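Local coordinates for protein cellulase (Clostridium cellulovorans, PDB 6UI3) that hydrolyses internal beta-1,4 linkages of cellulose, and probably of related plant polysaccharides, through this glycoside hydrolase family 5 domain, a broad-specificity endoglucanase, at residues 58-63 against 333-338; 199-204 against 223-228; 251-256 against 267-272; 285-290 against 329-334; 289-294 against 299-304. All blocks are in the same frame, centred on the assembly; numbering follows the deposited sequence.

Contact 1: residues 58-63 against 333-338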
# COMPACT_ATOMS: atom_id res chain seq x y z
N ALA A 58 -7.11 15.84 9.78
CA ALA A 58 -5.91 16.43 9.20
C ALA A 58 -5.93 16.45 7.67
O ALA A 58 -5.06 17.08 7.07
CB ALA A 58 -4.67 15.66 9.65
N GLY A 59 -6.90 15.80 7.04
CA GLY A 59 -7.06 15.86 5.60
C GLY A 59 -6.76 14.58 4.85
O GLY A 59 -6.80 14.60 3.61
N PHE A 60 -6.44 13.49 5.53
CA PHE A 60 -6.25 12.21 4.85
C PHE A 60 -7.59 11.58 4.49
O PHE A 60 -8.58 11.72 5.22
CB PHE A 60 -5.45 11.25 5.73
CG PHE A 60 -4.02 11.68 5.94
CD1 PHE A 60 -3.66 12.41 7.06
CD2 PHE A 60 -3.04 11.36 5.01
CE1 PHE A 60 -2.34 12.81 7.24
CE2 PHE A 60 -1.73 11.76 5.19
CZ PHE A 60 -1.38 12.48 6.30
N ASN A 61 -7.61 10.84 3.38
CA ASN A 61 -8.82 10.23 2.86
C ASN A 61 -8.71 8.73 2.64
O ASN A 61 -9.73 8.09 2.35
CB ASN A 61 -9.17 10.88 1.51
CG ASN A 61 -10.60 10.71 1.13
OD1 ASN A 61 -11.50 11.03 1.91
ND2 ASN A 61 -10.84 10.26 -0.09
N THR A 62 -7.50 8.15 2.71
CA THR A 62 -7.25 6.75 2.42
C THR A 62 -6.25 6.20 3.42
O THR A 62 -5.22 6.84 3.69
CB THR A 62 -6.66 6.60 1.00
OG1 THR A 62 -7.62 6.96 0.02
CG2 THR A 62 -6.21 5.17 0.73
N VAL A 63 -6.53 5.02 3.97
CA VAL A 63 -5.61 4.32 4.85
C VAL A 63 -5.34 2.92 4.32
O VAL A 63 -6.28 2.13 4.11
CB VAL A 63 -6.12 4.24 6.30
CG1 VAL A 63 -5.19 3.37 7.15
CG2 VAL A 63 -6.27 5.63 6.92
N GLN A 333 0.95 19.37 5.43
CA GLN A 333 0.58 20.50 4.60
C GLN A 333 1.23 20.41 3.22
O GLN A 333 0.63 20.83 2.22
CB GLN A 333 0.96 21.82 5.29
CG GLN A 333 0.41 23.05 4.60
CD GLN A 333 -1.11 23.06 4.55
OE1 GLN A 333 -1.76 22.83 5.56
NE2 GLN A 333 -1.66 23.28 3.37
N ALA A 334 2.45 19.87 3.14
CA ALA A 334 3.11 19.70 1.85
C ALA A 334 2.35 18.73 0.96
O ALA A 334 2.26 18.94 -0.26
CB ALA A 334 4.55 19.22 2.05
N MET A 335 1.80 17.66 1.54
CA MET A 335 0.96 16.75 0.77
C MET A 335 -0.27 17.47 0.24
O MET A 335 -0.62 17.33 -0.93
CB MET A 335 0.56 15.54 1.62
CG MET A 335 1.72 14.65 2.04
SD MET A 335 1.28 13.14 2.96
CE MET A 335 2.69 13.01 4.03
N LYS A 336 -0.92 18.26 1.10
CA LYS A 336 -2.09 19.01 0.66
C LYS A 336 -1.72 20.00 -0.43
O LYS A 336 -2.45 20.15 -1.42
CB LYS A 336 -2.70 19.77 1.84
CG LYS A 336 -3.33 18.88 2.85
CD LYS A 336 -3.80 19.72 4.01
CE LYS A 336 -4.49 18.87 5.02
NZ LYS A 336 -4.88 19.69 6.20
N ASP A 337 -0.60 20.69 -0.27
CA ASP A 337 -0.21 21.69 -1.25
C ASP A 337 0.15 21.04 -2.58
O ASP A 337 -0.10 21.62 -3.64
CB ASP A 337 0.97 22.52 -0.73
CG ASP A 337 0.60 23.43 0.43
OD1 ASP A 337 -0.60 23.64 0.71
OD2 ASP A 337 1.53 23.96 1.06
N GLY A 338 0.72 19.84 -2.55
CA GLY A 338 1.02 19.14 -3.78
C GLY A 338 -0.22 18.61 -4.47
O GLY A 338 -0.30 18.58 -5.70

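Contact 2: residues 199-204 against 223-228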
# COMPACT_ATOMS: atom_id res chain seq x y z
N ALA A 199 6.83 -4.29 -5.96
CA ALA A 199 6.11 -3.03 -6.17
C ALA A 199 7.04 -1.94 -6.70
O ALA A 199 6.85 -0.75 -6.46
CB ALA A 199 5.34 -2.57 -4.93
N SER A 200 8.06 -2.34 -7.44
CA SER A 200 9.08 -1.41 -7.91
C SER A 200 8.63 -0.61 -9.13
O SER A 200 7.93 -1.10 -10.02
CB SER A 200 10.33 -2.20 -8.30
OG SER A 200 11.37 -1.35 -8.72
N SER A 201 9.11 0.63 -9.18
CA SER A 201 8.98 1.50 -10.33
C SER A 201 10.20 1.47 -11.25
O SER A 201 10.22 2.20 -12.25
CB SER A 201 8.71 2.95 -9.89
OG SER A 201 9.81 3.51 -9.20
N ASP A 202 11.22 0.66 -10.96
CA ASP A 202 12.33 0.55 -11.89
C ASP A 202 11.81 -0.04 -13.20
O ASP A 202 10.98 -0.96 -13.19
CB ASP A 202 13.45 -0.35 -11.36
CG ASP A 202 14.05 0.12 -10.05
OD1 ASP A 202 14.28 1.34 -9.91
OD2 ASP A 202 14.31 -0.74 -9.17
N TYR A 203 12.34 0.45 -14.32
CA TYR A 203 11.76 0.11 -15.61
C TYR A 203 11.69 -1.40 -15.88
O TYR A 203 10.66 -1.84 -16.42
CB TYR A 203 12.45 0.86 -16.77
CG TYR A 203 11.65 0.64 -18.02
CD1 TYR A 203 10.41 1.24 -18.18
CD2 TYR A 203 12.09 -0.23 -19.01
CE1 TYR A 203 9.64 1.00 -19.29
CE2 TYR A 203 11.31 -0.49 -20.13
CZ TYR A 203 10.10 0.15 -20.26
OH TYR A 203 9.29 -0.08 -21.35
N PRO A 204 12.68 -2.22 -15.54
CA PRO A 204 12.53 -3.65 -15.88
C PRO A 204 11.34 -4.32 -15.23
O PRO A 204 10.69 -5.19 -15.83
CB PRO A 204 13.87 -4.26 -15.43
CG PRO A 204 14.83 -3.13 -15.54
CD PRO A 204 14.04 -1.92 -15.07
N ALA A 223 7.48 3.69 -4.07
CA ALA A 223 8.56 4.47 -4.70
C ALA A 223 9.15 5.47 -3.70
O ALA A 223 8.79 6.65 -3.65
CB ALA A 223 8.07 5.15 -5.99
N TYR A 224 10.08 4.97 -2.89
CA TYR A 224 10.86 5.81 -1.99
C TYR A 224 12.10 6.24 -2.78
O TYR A 224 13.18 5.67 -2.67
CB TYR A 224 11.25 5.02 -0.76
CG TYR A 224 10.14 4.40 0.07
CD1 TYR A 224 9.71 5.00 1.23
CD2 TYR A 224 9.59 3.18 -0.28
CE1 TYR A 224 8.74 4.41 2.03
CE2 TYR A 224 8.62 2.57 0.51
CZ TYR A 224 8.20 3.19 1.67
OH TYR A 224 7.27 2.59 2.50
N ILE A 225 11.91 7.25 -3.61
CA ILE A 225 12.89 7.58 -4.64
C ILE A 225 13.25 9.06 -4.62
O ILE A 225 12.39 9.89 -4.31
CB ILE A 225 12.40 7.17 -6.05
CG1 ILE A 225 11.08 7.85 -6.41
CG2 ILE A 225 12.31 5.64 -6.15
CD1 ILE A 225 10.71 7.69 -7.89
N PRO A 226 14.50 9.41 -4.93
CA PRO A 226 15.63 8.51 -5.09
C PRO A 226 15.99 7.87 -3.75
O PRO A 226 15.88 8.49 -2.70
CB PRO A 226 16.75 9.41 -5.63
CG PRO A 226 16.36 10.77 -5.26
CD PRO A 226 14.89 10.83 -5.04
N TYR A 227 16.41 6.61 -3.79
CA TYR A 227 16.62 5.83 -2.58
C TYR A 227 17.59 6.48 -1.60
O TYR A 227 17.34 6.50 -0.39
CB TYR A 227 17.12 4.42 -2.95
CG TYR A 227 17.57 3.62 -1.77
CD1 TYR A 227 16.66 3.08 -0.89
CD2 TYR A 227 18.92 3.40 -1.53
CE1 TYR A 227 17.08 2.35 0.22
CE2 TYR A 227 19.34 2.68 -0.43
CZ TYR A 227 18.41 2.17 0.43
OH TYR A 227 18.85 1.44 1.53
N ASN A 228 18.73 6.97 -2.08
CA ASN A 228 19.76 7.41 -1.14
C ASN A 228 19.30 8.59 -0.30
O ASN A 228 19.72 8.72 0.86
CB ASN A 228 21.07 7.72 -1.86
CG ASN A 228 21.81 6.48 -2.26
OD1 ASN A 228 21.68 5.42 -1.64
ND2 ASN A 228 22.62 6.60 -3.30

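Contact 3: residues 251-256 against 267-272. Unlike the reference sequence in segment 267-272: Gln271 (reference Glu).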
# COMPACT_ATOMS: atom_id res chain seq x y z
N LYS A 251 11.01 11.76 -14.14
CA LYS A 251 11.19 10.76 -15.18
C LYS A 251 10.41 9.49 -14.85
O LYS A 251 9.74 8.91 -15.72
CB LYS A 251 12.68 10.45 -15.34
CG LYS A 251 13.04 9.38 -16.39
CD LYS A 251 14.54 9.23 -16.56
CE LYS A 251 15.16 8.49 -15.40
NZ LYS A 251 16.66 8.58 -15.45
N THR A 252 10.48 9.06 -13.59
CA THR A 252 9.79 7.84 -13.19
C THR A 252 8.30 7.99 -13.38
O THR A 252 7.63 7.09 -13.90
CB THR A 252 10.12 7.51 -11.73
OG1 THR A 252 11.52 7.27 -11.57
CG2 THR A 252 9.38 6.27 -11.24
N PHE A 253 7.74 9.12 -12.96
CA PHE A 253 6.29 9.31 -13.04
C PHE A 253 5.82 9.45 -14.48
O PHE A 253 4.77 8.92 -14.85
CB PHE A 253 5.82 10.47 -12.16
CG PHE A 253 5.58 10.07 -10.73
CD1 PHE A 253 6.59 10.19 -9.79
CD2 PHE A 253 4.37 9.50 -10.35
CE1 PHE A 253 6.40 9.79 -8.49
CE2 PHE A 253 4.18 9.07 -9.05
CZ PHE A 253 5.20 9.23 -8.12
N ARG A 254 6.58 10.16 -15.32
CA ARG A 254 6.23 10.21 -16.73
C ARG A 254 6.23 8.81 -17.34
O ARG A 254 5.39 8.50 -18.19
CB ARG A 254 7.20 11.12 -17.49
CG ARG A 254 7.03 12.61 -17.23
CD ARG A 254 7.98 13.42 -18.06
NE ARG A 254 7.92 14.86 -17.79
CZ ARG A 254 7.15 15.72 -18.44
NH1 ARG A 254 6.32 15.31 -19.37
NH2 ARG A 254 7.21 17.00 -18.13
N MET A 255 7.18 7.96 -16.94
CA MET A 255 7.24 6.60 -17.47
C MET A 255 6.05 5.77 -17.00
O MET A 255 5.46 5.02 -17.79
CB MET A 255 8.59 5.99 -17.08
CG MET A 255 8.77 4.53 -17.45
SD MET A 255 8.04 3.41 -16.27
CE MET A 255 9.07 3.72 -14.84
N LEU A 256 5.65 5.90 -15.73
CA LEU A 256 4.48 5.16 -15.25
C LEU A 256 3.23 5.63 -15.98
O LEU A 256 2.33 4.83 -16.29
CB LEU A 256 4.32 5.36 -13.74
CG LEU A 256 5.38 4.68 -12.87
CD1 LEU A 256 5.27 5.16 -11.44
CD2 LEU A 256 5.29 3.14 -12.92
N VAL A 267 -2.66 4.06 -11.57
CA VAL A 267 -1.55 3.70 -10.70
C VAL A 267 -1.77 4.34 -9.33
O VAL A 267 -2.13 5.52 -9.24
CB VAL A 267 -0.20 4.16 -11.29
CG1 VAL A 267 0.96 3.84 -10.37
CG2 VAL A 267 0.04 3.53 -12.66
N ILE A 268 -1.53 3.57 -8.27
CA ILE A 268 -1.55 4.05 -6.89
C ILE A 268 -0.14 3.94 -6.34
O ILE A 268 0.47 2.87 -6.42
CB ILE A 268 -2.54 3.24 -6.04
CG1 ILE A 268 -3.98 3.48 -6.52
CG2 ILE A 268 -2.41 3.59 -4.58
CD1 ILE A 268 -4.97 2.42 -6.08
N ILE A 269 0.38 5.03 -5.80
CA ILE A 269 1.64 4.99 -5.04
C ILE A 269 1.28 4.55 -3.63
O ILE A 269 1.01 5.37 -2.73
CB ILE A 269 2.40 6.32 -5.09
CG1 ILE A 269 2.62 6.79 -6.53
CG2 ILE A 269 3.72 6.20 -4.35
CD1 ILE A 269 3.42 5.87 -7.39
N GLY A 270 1.25 3.23 -3.44
CA GLY A 270 0.80 2.66 -2.19
C GLY A 270 1.73 2.89 -1.02
O GLY A 270 1.29 2.76 0.13
N GLN A 271 3.01 3.20 -1.30
CA GLN A 271 3.95 3.62 -0.27
C GLN A 271 4.93 4.63 -0.84
O GLN A 271 5.50 4.39 -1.91
CB GLN A 271 4.80 2.46 0.29
CG GLN A 271 3.99 1.33 0.91
CD GLN A 271 4.83 0.19 1.46
OE1 GLN A 271 4.32 -0.90 1.74
NE2 GLN A 271 6.09 0.43 1.64
N PHE A 272 5.17 5.70 -0.09
CA PHE A 272 6.31 6.59 -0.30
C PHE A 272 6.56 7.28 1.04
O PHE A 272 5.71 7.25 1.94
CB PHE A 272 6.07 7.63 -1.40
CG PHE A 272 5.38 8.89 -0.92
CD1 PHE A 272 4.09 8.86 -0.45
CD2 PHE A 272 6.03 10.12 -0.95
CE1 PHE A 272 3.48 10.01 0.02
CE2 PHE A 272 5.41 11.27 -0.50
CZ PHE A 272 4.14 11.21 -0.03

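Contact 4: residues 285-290 against 329-334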
# COMPACT_ATOMS: atom_id res chain seq x y z
N ASN A 285 10.07 20.19 0.79
CA ASN A 285 10.21 20.41 -0.65
C ASN A 285 10.06 19.11 -1.42
O ASN A 285 9.38 19.06 -2.45
CB ASN A 285 11.58 21.01 -0.97
CG ASN A 285 11.79 22.38 -0.37
OD1 ASN A 285 10.83 23.07 0.01
ND2 ASN A 285 13.04 22.80 -0.31
N PHE A 286 10.66 18.03 -0.91
CA PHE A 286 10.49 16.72 -1.51
C PHE A 286 9.03 16.32 -1.58
O PHE A 286 8.55 15.86 -2.63
CB PHE A 286 11.27 15.70 -0.67
CG PHE A 286 11.05 14.25 -1.07
CD1 PHE A 286 9.97 13.53 -0.58
CD2 PHE A 286 11.95 13.58 -1.88
CE1 PHE A 286 9.79 12.18 -0.94
CE2 PHE A 286 11.76 12.24 -2.22
CZ PHE A 286 10.70 11.56 -1.76
N THR A 287 8.32 16.45 -0.47
CA THR A 287 6.95 15.94 -0.37
C THR A 287 6.02 16.74 -1.26
O THR A 287 5.19 16.16 -1.98
CB THR A 287 6.51 15.95 1.09
OG1 THR A 287 7.37 15.10 1.86
CG2 THR A 287 5.09 15.47 1.25
N LYS A 288 6.18 18.06 -1.28
CA LYS A 288 5.39 18.90 -2.17
C LYS A 288 5.64 18.51 -3.63
O LYS A 288 4.70 18.30 -4.41
CB LYS A 288 5.76 20.36 -1.93
CG LYS A 288 5.20 21.35 -2.94
CD LYS A 288 3.70 21.47 -2.82
CE LYS A 288 3.12 22.34 -3.93
NZ LYS A 288 3.65 23.73 -3.95
N PHE A 289 6.91 18.41 -4.01
CA PHE A 289 7.25 18.07 -5.39
C PHE A 289 6.70 16.70 -5.76
O PHE A 289 6.13 16.51 -6.84
CB PHE A 289 8.77 18.08 -5.59
CG PHE A 289 9.17 17.81 -7.00
CD1 PHE A 289 9.29 18.85 -7.90
CD2 PHE A 289 9.37 16.53 -7.45
CE1 PHE A 289 9.62 18.60 -9.22
CE2 PHE A 289 9.73 16.28 -8.76
CZ PHE A 289 9.84 17.31 -9.64
N TYR A 290 6.91 15.72 -4.88
CA TYR A 290 6.51 14.34 -5.15
C TYR A 290 5.01 14.25 -5.36
O TYR A 290 4.54 13.70 -6.36
CB TYR A 290 6.95 13.48 -3.96
CG TYR A 290 6.88 11.99 -4.18
CD1 TYR A 290 5.65 11.33 -4.26
CD2 TYR A 290 8.03 11.24 -4.28
CE1 TYR A 290 5.58 9.97 -4.46
CE2 TYR A 290 7.96 9.86 -4.49
CZ TYR A 290 6.73 9.23 -4.56
OH TYR A 290 6.63 7.86 -4.75
N PRO A 329 3.82 19.05 11.19
CA PRO A 329 2.60 19.39 10.43
C PRO A 329 2.92 19.91 9.04
O PRO A 329 2.08 19.78 8.13
CB PRO A 329 1.92 20.44 11.31
CG PRO A 329 3.06 21.13 12.04
CD PRO A 329 4.03 19.97 12.33
N GLU A 330 4.13 20.44 8.85
CA GLU A 330 4.54 20.96 7.55
C GLU A 330 4.53 19.87 6.49
O GLU A 330 4.35 20.15 5.30
CB GLU A 330 5.94 21.55 7.63
CG GLU A 330 6.12 22.66 8.66
CD GLU A 330 6.58 22.20 10.06
OE1 GLU A 330 6.40 21.01 10.41
OE2 GLU A 330 7.12 23.05 10.79
N LEU A 331 4.74 18.61 6.87
CA LEU A 331 4.77 17.54 5.89
C LEU A 331 3.36 17.16 5.46
O LEU A 331 3.14 16.81 4.29
CB LEU A 331 5.51 16.32 6.45
CG LEU A 331 6.99 16.57 6.70
CD1 LEU A 331 7.69 15.33 7.24
CD2 LEU A 331 7.72 17.07 5.45
N VAL A 332 2.40 17.19 6.38
CA VAL A 332 1.01 17.00 6.00
C VAL A 332 0.58 18.14 5.08
O VAL A 332 -0.08 17.92 4.05
CB VAL A 332 0.12 16.91 7.25
CG1 VAL A 332 -1.33 16.75 6.85
CG2 VAL A 332 0.57 15.77 8.17
N GLN A 333 0.95 19.37 5.43
CA GLN A 333 0.58 20.50 4.60
C GLN A 333 1.23 20.41 3.22
O GLN A 333 0.63 20.83 2.22
CB GLN A 333 0.96 21.82 5.29
CG GLN A 333 0.41 23.05 4.60
CD GLN A 333 -1.11 23.06 4.55
OE1 GLN A 333 -1.76 22.83 5.56
NE2 GLN A 333 -1.66 23.28 3.37
N ALA A 334 2.45 19.87 3.14
CA ALA A 334 3.11 19.70 1.85
C ALA A 334 2.35 18.73 0.96
O ALA A 334 2.26 18.94 -0.26
CB ALA A 334 4.55 19.22 2.05

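Contact 5: residues 289-294 against 299-304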
# COMPACT_ATOMS: atom_id res chain seq x y z
N PHE A 289 6.91 18.41 -4.01
CA PHE A 289 7.25 18.07 -5.39
C PHE A 289 6.70 16.70 -5.76
O PHE A 289 6.13 16.51 -6.84
CB PHE A 289 8.77 18.08 -5.59
CG PHE A 289 9.17 17.81 -7.00
CD1 PHE A 289 9.29 18.85 -7.90
CD2 PHE A 289 9.37 16.53 -7.45
CE1 PHE A 289 9.62 18.60 -9.22
CE2 PHE A 289 9.73 16.28 -8.76
CZ PHE A 289 9.84 17.31 -9.64
N TYR A 290 6.91 15.72 -4.88
CA TYR A 290 6.51 14.34 -5.15
C TYR A 290 5.01 14.25 -5.36
O TYR A 290 4.54 13.70 -6.36
CB TYR A 290 6.95 13.48 -3.96
CG TYR A 290 6.88 11.99 -4.18
CD1 TYR A 290 5.65 11.33 -4.26
CD2 TYR A 290 8.03 11.24 -4.28
CE1 TYR A 290 5.58 9.97 -4.46
CE2 TYR A 290 7.96 9.86 -4.49
CZ TYR A 290 6.73 9.23 -4.56
OH TYR A 290 6.63 7.86 -4.75
N VAL A 291 4.23 14.78 -4.42
CA VAL A 291 2.78 14.67 -4.53
C VAL A 291 2.28 15.48 -5.72
O VAL A 291 1.35 15.05 -6.41
CB VAL A 291 2.08 15.03 -3.20
CG1 VAL A 291 0.57 14.99 -3.36
CG2 VAL A 291 2.51 14.05 -2.12
N SER A 292 2.85 16.66 -5.97
CA SER A 292 2.42 17.42 -7.14
C SER A 292 2.64 16.63 -8.43
O SER A 292 1.77 16.61 -9.31
CB SER A 292 3.18 18.74 -7.21
OG SER A 292 2.87 19.42 -8.41
N THR A 293 3.80 16.01 -8.56
CA THR A 293 4.12 15.24 -9.76
C THR A 293 3.17 14.06 -9.91
O THR A 293 2.64 13.81 -11.00
CB THR A 293 5.58 14.79 -9.71
OG1 THR A 293 6.44 15.93 -9.59
CG2 THR A 293 5.96 14.04 -10.98
N ALA A 294 2.97 13.30 -8.84
CA ALA A 294 2.05 12.16 -8.89
C ALA A 294 0.64 12.60 -9.24
O ALA A 294 -0.07 11.94 -10.02
CB ALA A 294 2.06 11.46 -7.52
N MET A 299 -2.20 9.89 -9.69
CA MET A 299 -1.75 8.82 -8.81
C MET A 299 -1.85 9.24 -7.36
O MET A 299 -1.10 10.13 -6.92
CB MET A 299 -0.31 8.45 -9.16
CG MET A 299 -0.17 8.10 -10.63
SD MET A 299 1.51 7.69 -11.11
CE MET A 299 1.38 7.53 -12.87
N PRO A 300 -2.73 8.63 -6.56
CA PRO A 300 -2.73 8.94 -5.13
C PRO A 300 -1.46 8.44 -4.47
O PRO A 300 -0.87 7.44 -4.88
CB PRO A 300 -3.96 8.19 -4.59
CG PRO A 300 -4.48 7.38 -5.67
CD PRO A 300 -3.76 7.65 -6.94
N CYS A 301 -1.02 9.18 -3.45
CA CYS A 301 0.20 8.90 -2.70
C CYS A 301 -0.14 8.58 -1.25
O CYS A 301 -0.87 9.33 -0.60
CB CYS A 301 1.15 10.09 -2.73
SG CYS A 301 1.76 10.50 -4.38
N LEU A 302 0.38 7.47 -0.75
CA LEU A 302 0.14 7.02 0.61
C LEU A 302 1.45 7.01 1.39
O LEU A 302 2.33 6.19 1.11
CB LEU A 302 -0.49 5.63 0.59
CG LEU A 302 -1.92 5.49 0.09
CD1 LEU A 302 -2.17 5.88 -1.31
CD2 LEU A 302 -2.35 4.04 0.26
N TRP A 303 1.59 7.91 2.36
CA TRP A 303 2.80 7.98 3.17
C TRP A 303 2.93 6.75 4.06
O TRP A 303 1.96 6.32 4.68
CB TRP A 303 2.77 9.26 4.02
CG TRP A 303 4.00 9.48 4.88
CD1 TRP A 303 4.28 8.87 6.06
CD2 TRP A 303 5.09 10.38 4.64
NE1 TRP A 303 5.48 9.30 6.55
CE2 TRP A 303 5.99 10.24 5.71
CE3 TRP A 303 5.39 11.28 3.62
CZ2 TRP A 303 7.17 10.98 5.79
CZ3 TRP A 303 6.55 12.02 3.72
CH2 TRP A 303 7.42 11.87 4.80
N TRP A 304 4.15 6.21 4.15
CA TRP A 304 4.44 5.10 5.06
C TRP A 304 4.74 5.63 6.45
O TRP A 304 5.82 6.16 6.70
CB TRP A 304 5.62 4.27 4.56
CG TRP A 304 5.91 3.11 5.48
CD1 TRP A 304 6.84 3.05 6.47
CD2 TRP A 304 5.22 1.85 5.50
NE1 TRP A 304 6.77 1.83 7.12
CE2 TRP A 304 5.79 1.08 6.53
CE3 TRP A 304 4.18 1.31 4.74
CZ2 TRP A 304 5.35 -0.20 6.81
CZ3 TRP A 304 3.76 0.04 5.02
CH2 TRP A 304 4.34 -0.71 6.04

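Contact 1: residues 58-63 against 333-338
Phe60 and Met335 reach for each other across the seam between residues 58-63 and the helix of 333-338, the ring and the thioether chain running at a slant to one another. The sulfur SD of Met335 lies 4.0 Å from Phe60 CE2 and 5.2 Å from the centre of the Phe60 ring. A line from centre to sulfur leans 71° from the ring normal, so this Met-aromatic contact is oblique. Methionine suits the place because its unbranched chain is long enough to bring a polarisable sulfur to a ring that stays buried. Phe60 also meets Trp27 edge to face, while Ile25 and Leu318 touch Met335. In the (beta/alpha)8 barrel to which all this belongs, helix 329-339 is the last helix, and residues 58-61 lead from helix 49-58 into strand 62-65, so the contact ties the end of the chain to an early part of the ring of strands. Lys336 runs out with its chain extended beyond CG and passes Gly59, whose CA is 4.0 Å from Lys336 CE. Gly59 closes helix 49-58 in a Schellman motif; its positive phi of 111° is easy for glycine, and with no side chain it leaves the lysine its path. NZ of Lys336 makes a weak hydrogen bond to Ala58 O, an oxygen whose position is doubtful. One turn earlier in the same helix, Gln333 NE2 donates to Asp337 OD1 at 2.9 Å, the carboxylate being met from above its plane.

Contact 2: residues 199-204 against 223-228
Two loops at the C-terminal rim of the (beta/alpha)8 barrel meet here, Ser201 facing Ala223 and Ile225; the first follows strand 192-195 and the second strand 217-222. This is the end of the barrel where enzymes of this fold keep their active sites. The loop at 199-204 is shaped by an ST turn, in which Ser200 OG accepts from Asp202 N at 3.0 Å with an N-H...O angle of 164°. Serine fits because its short hydroxyl can fold back on its own backbone. Asp202 then takes the N-cap position of helix 203-208, and its carboxylate forms a salt bridge with Lys205. In the other loop Tyr224 centres an inverse gamma turn, and a cis peptide joins Ile225 to Pro226, the N-cap residue of helix 227-230. Ala223 and Ile225, which flank Tyr224 in the chain, both come near Ser201, while the Ala223 carbonyl is hydrogen-bonded to Tyr290 OH. Between the loops the touch is van der Waals alone, and small residues let them come close: the CA atoms of Ser201 and Ala223 are 6.4 Å apart. Ser201 also touches Thr252 of helix 243-261. Its OG sits between the backbone N and the carbonyl carbon (chi1 66°), which turns it to the Ala223 methyl CB at 4.0 Å, with the terminal CD1 of Ile225 farther off, 4.5 Å from Ser201 OG.

Contact 3: residues 251-256 against 267-272
In the beta-alpha-beta crossover that joins strand 217-222 through helix 243-261 to strand 267-272 of the (beta/alpha)8 barrel, Phe253 of the helix packs on Ile269 of the strand, and Leu256 lies more loosely beside Val267. The two helix residues are three apart and so share one face; the two strand residues are two apart and both point outward to that helix. Between them Ile268 turns the other way, toward Ala218 and Leu302 of the adjoining strands. Large apolar side chains suit this buried layer, where no hydrogen bond crosses. The Leu256 carbonyl oxygen comes no nearer than 4.5 Å to Val267 CG2. At its far end the strand carries Gln271, a Glu in the reference sequence, at the place where family 5 enzymes keep their nucleophile; Arg64 NH1 is hydrogen-bonded to its OE1. Phe253 and Ile269 come from opposite directions, the ethyl arm meeting the ring obliquely. That arm starts beside the backbone N of Ile269 (chi1 -54°) and brings its flank as well as its end to the ring. Phe253 was modelled in two conformers; in one of them its CE2 lies 3.7 Å from both CG1 and CD1 of Ile269.

Contact 4: residues 285-290 against 329-334
The Phe286 ring has the hydroxyl OG1 of Thr287 at its edge, in the ring plane, and Thr287 in turn reaches over to Leu331 and Ala334 of the second helix. Phe241 meets the Phe286 ring edge to face, and the ring stays clear of residues 329-334. No ring enters the interface itself, which is made mainly of Thr287, Leu331 and Ala334, with the chain of Lys288 at the margin. Thr287 CG2, anti to the backbone N with OG1 beside that N (chi1 -61°), lies 3.9 Å from Ala334 CB and equally 3.9 Å from Leu331 O. OG1 is hydrogen-bonded to Arg283 O one turn back in its own helix, which satisfies the polar branch and leaves the methyl for the neighbour. Leu331 crosses the threonine at about a right angle, its CD2 4.1 Å from Thr287 OG1. Alanine at 334 permits close backbones: Lys288 CA is 3.7 Å from Ala334 O, and the two CA atoms are 4.7 Å apart. In one of two modelled conformers, Lys288 CD passes 3.9 Å from Ala334 O before the chain leads away; the lysine also touches Asp337. The short axes approach to 8.6 Å and run nearly parallel, crossing at -18°, as befits successive outer helices of a (beta/alpha)8 barrel. Next to them, Phe286, Phe289 and Tyr290 pack on Ile249 of helix 243-261, Leu331 touches Ile284 and Leu318, and Thr287 also meets Met335, so helix 280-296 lies between its two helical neighbours.

Contact 5: residues 289-294 against 299-304
Cys301 SG sits at the apolar centre, wedged between the Ala294 methyl and the Tyr290 ring. Its distance to Ala294 CB is 3.3 Å, a tight contact that the small alanine methyl suits. The Tyr290 ring offers its edge: the sulfur lies in the ring plane, 3.9 Å from Tyr290 CE1, in a sulfur-aromatic contact. Holding SG beside the backbone N, anti to the carbonyl carbon, chi1 of -64° directs the thiol at the helix. Val291, a branched residue, adds its CG2 methyl 4.2 Å from Cys301 CB. These residues join helix 280-296 to strand 301-305, the second half of a beta-alpha-beta unit beginning at strand 267-272; the short helix and strand axes run roughly antiparallel, at 151°. Farther out, Met299 CB lies 4.2 Å from Ala294 CB, while the chain beyond leads away. Met299 N donates to Ala294 O at 3.0 Å, a nearly straight bond (166° at the hydrogen) arriving from above the carbonyl plane. It ties the end of the helix to the loop just before strand 301-305. At the outer edge Phe289 O is gripped twice, by Thr293 N and by Thr293 OG1 at 2.8 Å, from opposite faces of the carbonyl plane.

Overall arrangement
Contacts 3, 4 and 5 share the later part of the barrel: contacts 3 and 5 have centres 8 Å apart and use the neighbouring strands 267-272 and 301-305, while contacts 4 and 5 both start from helix 280-296. Contact 1 borders contacts 4 and 5, each about 9 Å away between centres: helix 329-339 touches helix 280-296 and strand 25-29, and Met335 also meets Trp303. Contact 2 lies about 22 Å from contact 1 between centres, but 9 Å from contact 3. Tyr290 connects contacts 2, 3, 4 and 5 and stacks on Phe272. Contacts 2, 3 and 5 all reach the probable catalytic end, where Tyr224, weakly hydrogen-bonded to Gln271, and Trp304 adjoin that residue.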